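Local coordinates for sigma regulatory family protein-PP2C phosphatase (Chlamydia trachomatis serovar L2, PDB 6MAB), which forms the periplasmic sensor domain of the membrane protein RsbU, thought to respond to TCA-cycle intermediates and probably to govern a phosphatase domain, at residues K62-I67 with V88-R93; D83-V88 with N100-I105. All blocks are in the same frame, centred on the assembly; numbering follows the deposited sequence.

Interaction 1: K62-I67 with V88-R93; sequences KEMEKI and VVASSR
M64 turns its CG away from its carbonyl carbon (chi1 -68°), runs nearly straight through chi2 and bends at chi3 (60°), and this path carries SD and CE off helix 58-68 onto the end of strand 86-91. E65 starts differently, with CG opposite its backbone N, and its extended chain runs past S92. The sulfur of M64 SD lies 3.6 Å from A90 CB, while the methyl M64 CE rests 3.8 Å from S91 CA. A long, flexible thioether suits this place, because it can bend to follow a surface made of small residues. A90 is one of two residues, with V89, that face L77 in a classic beta bulge, and its lone methyl lets the sulfur come close; F42 and F46 also touch M64. Where the strand ends, S92 CB packs 3.8 Å from M64 O, and E65 CA and S92 CA are only 3.9 Å apart, an approach that a small serine permits. S91 OG accepts from R93 N at 2.9 Å, forming an ST turn at the strand's end; the same hydroxyl also bonds to S76, and S92 OG takes the backbone N of I75. E65 CB and S92 O are 3.5 Å apart, and a water links the carboxylate to that same carbonyl, donating to E65 OE2 at 2.8 Å and to S92 O at 3.1 Å. No direct hydrogen bond joins residues 62-67 to 88-93, where the contact is apolar plus a water; just before, the S61 hydroxyl ties helix to strand directly by a hydrogen bond with S91 N.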
ATOM      1  N   LYS A  62      20.820  17.917   4.709  1.00 35.97           N
ATOM      2  CA  LYS A  62      21.929  17.558   3.829  1.00 35.41           C
ATOM      3  C   LYS A  62      22.610  16.279   4.294  1.00 39.03           C
ATOM      4  O   LYS A  62      23.023  15.454   3.471  1.00 40.63           O
ATOM      5  CB  LYS A  62      22.930  18.709   3.748  1.00 40.69           C
ATOM      6  CG  LYS A  62      22.500  19.774   2.768  1.00 42.84           C
ATOM      7  N   GLU A  63      22.730  16.084   5.606  1.00 38.37           N
ATOM      8  CA  GLU A  63      23.287  14.827   6.094  1.00 42.37           C
ATOM      9  C   GLU A  63      22.351  13.660   5.801  1.00 38.53           C
ATOM     10  O   GLU A  63      22.806  12.558   5.466  1.00 38.84           O
ATOM     11  CB  GLU A  63      23.573  14.918   7.593  1.00 38.06           C
ATOM     12  N   MET A  64      21.038  13.870   5.941  1.00 31.29           N
ATOM     13  CA  MET A  64      20.091  12.805   5.639  1.00 30.85           C
ATOM     14  C   MET A  64      20.123  12.457   4.155  1.00 29.77           C
ATOM     15  O   MET A  64      20.021  11.286   3.777  1.00 31.71           O
ATOM     16  CB  MET A  64      18.681  13.221   6.065  1.00 27.85           C
ATOM     17  CG  MET A  64      18.532  13.327   7.602  1.00 27.31           C
ATOM     18  SD  MET A  64      17.070  14.208   8.177  1.00 30.51           S
ATOM     19  CE  MET A  64      15.724  13.236   7.502  1.00 32.72           C
ATOM     20  N   GLU A  65      20.258  13.462   3.307  1.00 30.21           N
ATOM     21  CA  GLU A  65      20.364  13.224   1.871  1.00 31.88           C
ATOM     22  C   GLU A  65      21.572  12.356   1.520  1.00 31.31           C
ATOM     23  O   GLU A  65      21.467  11.427   0.712  1.00 32.32           O
ATOM     24  CB  GLU A  65      20.446  14.563   1.153  1.00 35.19           C
ATOM     25  CG  GLU A  65      20.572  14.457  -0.340  1.00 50.28           C
ATOM     26  CD  GLU A  65      20.890  15.787  -0.969  1.00 69.79           C
ATOM     27  OE1 GLU A  65      21.813  16.473  -0.478  1.00 86.46           O
ATOM     28  OE2 GLU A  65      20.204  16.149  -1.944  1.00 64.87           O
ATOM     29  N   LYS A  66      22.747  12.682   2.069  1.00 33.01           N
ATOM     30  CA  LYS A  66      23.954  11.931   1.722  1.00 40.04           C
ATOM     31  C   LYS A  66      23.801  10.452   2.060  1.00 38.09           C
ATOM     32  O   LYS A  66      24.252   9.581   1.301  1.00 36.21           O
ATOM     33  CB  LYS A  66      25.177  12.515   2.441  1.00 37.03           C
ATOM     34  CG  LYS A  66      25.795  13.709   1.752  1.00 47.27           C
ATOM     35  N   ILE A  67      23.159  10.150   3.183  1.00 32.83           N
ATOM     36  CA  ILE A  67      23.028   8.771   3.637  1.00 29.18           C
ATOM     37  C   ILE A  67      21.917   8.042   2.894  1.00 35.47           C
ATOM     38  O   ILE A  67      22.095   6.896   2.463  1.00 37.18           O
ATOM     39  CB  ILE A  67      22.787   8.740   5.157  1.00 34.03           C
ATOM     40  CG1 ILE A  67      23.994   9.322   5.898  1.00 44.09           C
ATOM     41  CG2 ILE A  67      22.473   7.308   5.617  1.00 33.38           C
ATOM     42  CD1 ILE A  67      23.746   9.565   7.379  1.00 46.41           C
ATOM     43  N   VAL A  88       7.478  19.710   7.858  1.00 28.74           N
ATOM     44  CA  VAL A  88       8.751  19.038   7.617  1.00 29.75           C
ATOM     45  C   VAL A  88       9.880  19.920   8.125  1.00 30.13           C
ATOM     46  O   VAL A  88      10.075  21.043   7.646  1.00 34.49           O
ATOM     47  CB  VAL A  88       8.952  18.717   6.130  1.00 32.41           C
ATOM     48  CG1 VAL A  88      10.292  18.063   5.928  1.00 28.79           C
ATOM     49  CG2 VAL A  88       7.841  17.808   5.585  1.00 27.39           C
ATOM     50  N   VAL A  89      10.645  19.414   9.088  1.00 28.62           N
ATOM     51  CA  VAL A  89      11.780  20.166   9.619  1.00 29.27           C
ATOM     52  C   VAL A  89      13.125  19.553   9.257  1.00 28.49           C
ATOM     53  O   VAL A  89      14.160  20.186   9.518  1.00 33.81           O
ATOM     54  CB  VAL A  89      11.672  20.356  11.146  1.00 33.44           C
ATOM     55  CG1 VAL A  89      10.437  21.191  11.487  1.00 33.60           C
ATOM     56  CG2 VAL A  89      11.623  19.027  11.870  1.00 30.32           C
ATOM     57  N   ALA A  90      13.150  18.360   8.667  1.00 26.88           N
ATOM     58  CA  ALA A  90      14.361  17.812   8.074  1.00 30.81           C
ATOM     59  C   ALA A  90      13.944  16.729   7.089  1.00 26.72           C
ATOM     60  O   ALA A  90      13.009  15.973   7.362  1.00 25.78           O
ATOM     61  CB  ALA A  90      15.301  17.243   9.139  1.00 31.28           C
ATOM     62  N   SER A  91      14.618  16.675   5.935  1.00 26.78           N
ATOM     63  CA  SER A  91      14.305  15.674   4.923  1.00 31.32           C
ATOM     64  C   SER A  91      15.522  15.354   4.059  1.00 33.15           C
ATOM     65  O   SER A  91      16.335  16.232   3.751  1.00 34.44           O
ATOM     66  CB  SER A  91      13.173  16.147   4.008  1.00 31.04           C
ATOM     67  OG  SER A  91      12.786  15.097   3.136  1.00 28.33           O
ATOM     68  N   SER A  92      15.630  14.087   3.666  1.00 27.64           N
ATOM     69  CA  SER A  92      16.558  13.700   2.609  1.00 24.11           C
ATOM     70  C   SER A  92      16.171  14.301   1.271  1.00 33.32           C
ATOM     71  O   SER A  92      17.004  14.325   0.358  1.00 37.93           O
ATOM     72  CB  SER A  92      16.615  12.178   2.480  1.00 35.34           C
ATOM     73  OG  SER A  92      15.375  11.659   2.040  1.00 29.79           O
ATOM     74  N   ARG A  93      14.919  14.754   1.128  1.00 35.06           N
ATOM     75  CA  ARG A  93      14.449  15.484  -0.054  1.00 41.36           C
ATOM     76  C   ARG A  93      14.460  16.959   0.301  1.00 35.71           C
ATOM     77  O   ARG A  93      13.519  17.463   0.920  1.00 36.93           O
ATOM     78  CB  ARG A  93      13.045  15.058  -0.472  1.00 42.75           C
ATOM     79  CG  ARG A  93      12.974  13.854  -1.381  1.00 52.92           C
ATOM     80  CD  ARG A  93      11.526  13.428  -1.593  1.00 65.66           C
ATOM     81  NE  ARG A  93      10.828  14.201  -2.612  1.00 57.59           N
ATOM     82  CZ  ARG A  93       9.513  14.140  -2.822  1.00 56.25           C
ATOM     83  NH1 ARG A  93       8.743  13.353  -2.075  1.00 49.57           N
ATOM     84  NH2 ARG A  93       8.963  14.872  -3.775  1.00 56.96           N
TER
HETATM   85  O   HOH W   1      17.402  16.189  -2.108  1.00 46.28           O

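Interaction 2: D83-V88 with N100-I105; sequences DGNFRV and NYNQEI
R87 and N100 bring their backbones together in a single beta bridge, with F86 O taking the N-H of Y101 at 2.9 Å. One residue further along, the OD1 of N102 takes the place of a strand carbonyl, accepting from F86 N at 2.7 Å in an almost straight bond (169°), while N102 ND2 reaches the side chain of N85 just before the strand, giving to N85 OD1 at 3.0 Å from above the carbonyl plane, the two amides being turned 43° apart. Asparagine suits the site, offering acceptor and donor on one short, flat group, with CG beside its own N. That N bonds to N100 OD1 in an Asx turn, while D83 OD1 accepts from N85 N in a second one, with G84 at its middle, taking a positive phi (86°) where a CB would run against the preceding carbonyl O. Strand 86-91 is an outer strand of the five-stranded antiparallel sheet, and the 100-105 loop folds back over it. I105 CG2 sits over one face of the F86 ring, 3.9 Å from its centroid, a CH-pi contact shifted toward the rim; V145, on strand 142-151 of the same sheet, touches both side chains. V88 CG2 is placed almost squarely over the Y101 ring, 3.5 Å from its centroid, with E104 CG covering the opposite face. Y101 OH reaches hydrogen bonds with E74 and Q96, and Y147 meets the ring edge-to-face.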
ATOM      1  N   ASP A  83       0.085  23.923  17.687  1.00 58.91           N
ATOM      2  CA  ASP A  83      -1.292  23.997  17.188  1.00 51.52           C
ATOM      3  C   ASP A  83      -1.767  22.688  16.513  1.00 52.49           C
ATOM      4  O   ASP A  83      -2.858  22.700  15.930  1.00 51.41           O
ATOM      5  CB  ASP A  83      -1.425  25.171  16.213  1.00 48.48           C
ATOM      6  CG  ASP A  83      -0.445  25.090  15.059  1.00 69.45           C
ATOM      7  OD1 ASP A  83      -0.026  23.974  14.702  1.00 65.53           O
ATOM      8  OD2 ASP A  83      -0.092  26.153  14.507  1.00 76.38           O
ATOM      9  N   GLY A  84      -0.991  21.602  16.572  1.00 50.79           N
ATOM     10  CA  GLY A  84      -1.379  20.332  15.996  1.00 41.41           C
ATOM     11  C   GLY A  84      -1.044  20.162  14.529  1.00 43.80           C
ATOM     12  O   GLY A  84      -1.211  19.056  14.001  1.00 47.74           O
ATOM     13  N   ASN A  85      -0.584  21.216  13.855  1.00 46.98           N
ATOM     14  CA  ASN A  85      -0.167  21.118  12.464  1.00 48.88           C
ATOM     15  C   ASN A  85       1.182  20.412  12.361  1.00 38.81           C
ATOM     16  O   ASN A  85       2.013  20.476  13.274  1.00 33.81           O
ATOM     17  CB  ASN A  85      -0.061  22.506  11.830  1.00 49.24           C
ATOM     18  CG  ASN A  85      -1.409  23.208  11.711  1.00 61.86           C
ATOM     19  OD1 ASN A  85      -2.438  22.578  11.476  1.00 49.43           O
ATOM     20  ND2 ASN A  85      -1.400  24.522  11.867  1.00 72.88           N
ATOM     21  N   PHE A  86       1.401  19.757  11.222  1.00 33.87           N
ATOM     22  CA  PHE A  86       2.639  19.036  10.944  1.00 31.77           C
ATOM     23  C   PHE A  86       3.471  19.782   9.911  1.00 29.66           C
ATOM     24  O   PHE A  86       2.939  20.277   8.909  1.00 31.68           O
ATOM     25  CB  PHE A  86       2.340  17.623  10.430  1.00 31.33           C
ATOM     26  CG  PHE A  86       1.815  16.698  11.488  1.00 31.89           C
ATOM     27  CD1 PHE A  86       2.684  16.040  12.328  1.00 31.11           C
ATOM     28  CD2 PHE A  86       0.459  16.494  11.638  1.00 35.38           C
ATOM     29  CE1 PHE A  86       2.211  15.178  13.311  1.00 30.15           C
ATOM     30  CE2 PHE A  86      -0.021  15.639  12.619  1.00 30.48           C
ATOM     31  CZ  PHE A  86       0.867  14.985  13.457  1.00 30.20           C
ATOM     32  N   ARG A  87       4.776  19.859  10.147  1.00 31.12           N
ATOM     33  CA  ARG A  87       5.668  20.578   9.245  1.00 28.42           C
ATOM     34  C   ARG A  87       6.987  19.827   9.095  1.00 29.43           C
ATOM     35  O   ARG A  87       7.556  19.368  10.088  1.00 33.20           O
ATOM     36  CB  ARG A  87       5.925  21.985   9.759  1.00 35.02           C
ATOM     37  CG  ARG A  87       6.643  22.870   8.779  1.00 44.52           C
ATOM     38  CD  ARG A  87       6.947  24.220   9.404  1.00 52.41           C
ATOM     39  NE  ARG A  87       7.395  25.178   8.402  1.00 78.86           N
ATOM     40  CZ  ARG A  87       8.150  26.239   8.663  1.00 87.43           C
ATOM     41  NH1 ARG A  87       8.573  26.479   9.900  1.00 86.05           N
ATOM     42  NH2 ARG A  87       8.497  27.056   7.676  1.00 85.85           N
ATOM     43  N   VAL A  88       7.478  19.710   7.858  1.00 28.74           N
ATOM     44  CA  VAL A  88       8.751  19.038   7.617  1.00 29.75           C
ATOM     45  C   VAL A  88       9.880  19.920   8.125  1.00 30.13           C
ATOM     46  O   VAL A  88      10.075  21.043   7.646  1.00 34.49           O
ATOM     47  CB  VAL A  88       8.952  18.717   6.130  1.00 32.41           C
ATOM     48  CG1 VAL A  88      10.292  18.063   5.928  1.00 28.79           C
ATOM     49  CG2 VAL A  88       7.841  17.808   5.585  1.00 27.39           C
ATOM     50  N   ASN A 100       4.204  22.180   4.884  1.00 33.98           N
ATOM     51  CA  ASN A 100       3.127  21.680   5.726  1.00 32.15           C
ATOM     52  C   ASN A 100       2.732  20.276   5.277  1.00 33.16           C
ATOM     53  O   ASN A 100       2.536  20.028   4.086  1.00 29.86           O
ATOM     54  CB  ASN A 100       1.917  22.592   5.663  1.00 38.38           C
ATOM     55  CG  ASN A 100       0.743  22.015   6.417  1.00 48.33           C
ATOM     56  OD1 ASN A 100       0.052  21.126   5.921  1.00 39.17           O
ATOM     57  ND2 ASN A 100       0.531  22.493   7.634  1.00 57.29           N
ATOM     58  N   TYR A 101       2.620  19.358   6.227  1.00 31.96           N
ATOM     59  CA  TYR A 101       2.399  17.948   5.924  1.00 27.57           C
ATOM     60  C   TYR A 101       1.121  17.429   6.583  1.00 25.78           C
ATOM     61  O   TYR A 101       0.978  16.232   6.843  1.00 25.95           O
ATOM     62  CB  TYR A 101       3.616  17.134   6.362  1.00 24.61           C
ATOM     63  CG  TYR A 101       4.457  16.546   5.256  1.00 24.74           C
ATOM     64  CD1 TYR A 101       4.618  17.197   4.050  1.00 25.31           C
ATOM     65  CD2 TYR A 101       5.090  15.323   5.429  1.00 20.78           C
ATOM     66  CE1 TYR A 101       5.386  16.659   3.043  1.00 29.90           C
ATOM     67  CE2 TYR A 101       5.866  14.767   4.428  1.00 23.08           C
ATOM     68  CZ  TYR A 101       6.011  15.460   3.224  1.00 27.40           C
ATOM     69  OH  TYR A 101       6.769  14.935   2.205  1.00 28.77           O
ATOM     70  N   ASN A 102       0.162  18.316   6.844  1.00 29.26           N
ATOM     71  CA  ASN A 102      -1.090  17.877   7.454  1.00 28.49           C
ATOM     72  C   ASN A 102      -1.785  16.822   6.607  1.00 28.60           C
ATOM     73  O   ASN A 102      -2.353  15.864   7.139  1.00 29.08           O
ATOM     74  CB  ASN A 102      -2.035  19.063   7.651  1.00 31.55           C
ATOM     75  CG  ASN A 102      -1.618  19.962   8.788  1.00 48.80           C
ATOM     76  OD1 ASN A 102      -0.716  19.633   9.556  1.00 42.29           O
ATOM     77  ND2 ASN A 102      -2.303  21.089   8.926  1.00 47.52           N
ATOM     78  N   GLN A 103      -1.806  17.010   5.285  1.00 28.23           N
ATOM     79  CA  GLN A 103      -2.493  16.051   4.427  1.00 28.25           C
ATOM     80  C   GLN A 103      -1.715  14.754   4.306  1.00 29.77           C
ATOM     81  O   GLN A 103      -2.312  13.714   4.028  1.00 34.90           O
ATOM     82  CB  GLN A 103      -2.699  16.620   3.031  1.00 38.96           C
ATOM     83  CG  GLN A 103      -4.149  16.814   2.639  1.00 69.91           C
ATOM     84  CD  GLN A 103      -4.762  18.001   3.320  1.00 85.68           C
ATOM     85  OE1 GLN A 103      -4.653  18.153   4.537  1.00 71.16           O
ATOM     86  NE2 GLN A 103      -5.406  18.864   2.541  1.00114.46           N
ATOM     87  N   GLU A 104      -0.403  14.804   4.506  1.00 24.48           N
ATOM     88  CA  GLU A 104       0.448  13.640   4.300  1.00 25.06           C
ATOM     89  C   GLU A 104       0.478  12.725   5.522  1.00 23.89           C
ATOM     90  O   GLU A 104       0.770  11.529   5.395  1.00 20.68           O
ATOM     91  CB  GLU A 104       1.876  14.103   3.958  1.00 23.82           C
ATOM     92  CG  GLU A 104       2.092  14.632   2.538  1.00 27.63           C
ATOM     93  CD  GLU A 104       1.666  16.095   2.318  1.00 31.97           C
ATOM     94  OE1 GLU A 104       1.135  16.759   3.243  1.00 27.09           O
ATOM     95  OE2 GLU A 104       1.884  16.587   1.191  1.00 28.05           O
ATOM     96  N   ILE A 105       0.226  13.261   6.706  1.00 22.62           N
ATOM     97  CA  ILE A 105       0.324  12.483   7.941  1.00 21.40           C
ATOM     98  C   ILE A 105      -1.047  11.915   8.255  1.00 26.00           C
ATOM     99  O   ILE A 105      -2.018  12.658   8.359  1.00 24.78           O
ATOM    100  CB  ILE A 105       0.822  13.354   9.105  1.00 21.83           C
ATOM    101  CG1 ILE A 105       2.237  13.871   8.856  1.00 23.49           C
ATOM    102  CG2 ILE A 105       0.765  12.597  10.447  1.00 24.92           C
ATOM    103  CD1 ILE A 105       3.302  12.824   8.673  1.00 22.33           C
TER

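In the fold
Interactions 1 and 2 lie at two ends of strand 86-91, with centres about 17 Å apart, and they share V88. Their segments interleave along the chain: 62-67 comes first, then 83-88, then 88-93, and last 100-105. Interaction 1 joins helix 58-68 to the end of the strand, whereas interaction 2 lays the loop leading toward strand 113-119 along its beginning. Both therefore dress an outer strand of the five-stranded antiparallel sheet, whose strand order 2-1-5-4-3 is consistent with a PAS-like module. The chain also carries a six-stranded antiparallel sheet, an arrangement consistent with a tandem sensor domain; both contacts belong to the module of the first sheet.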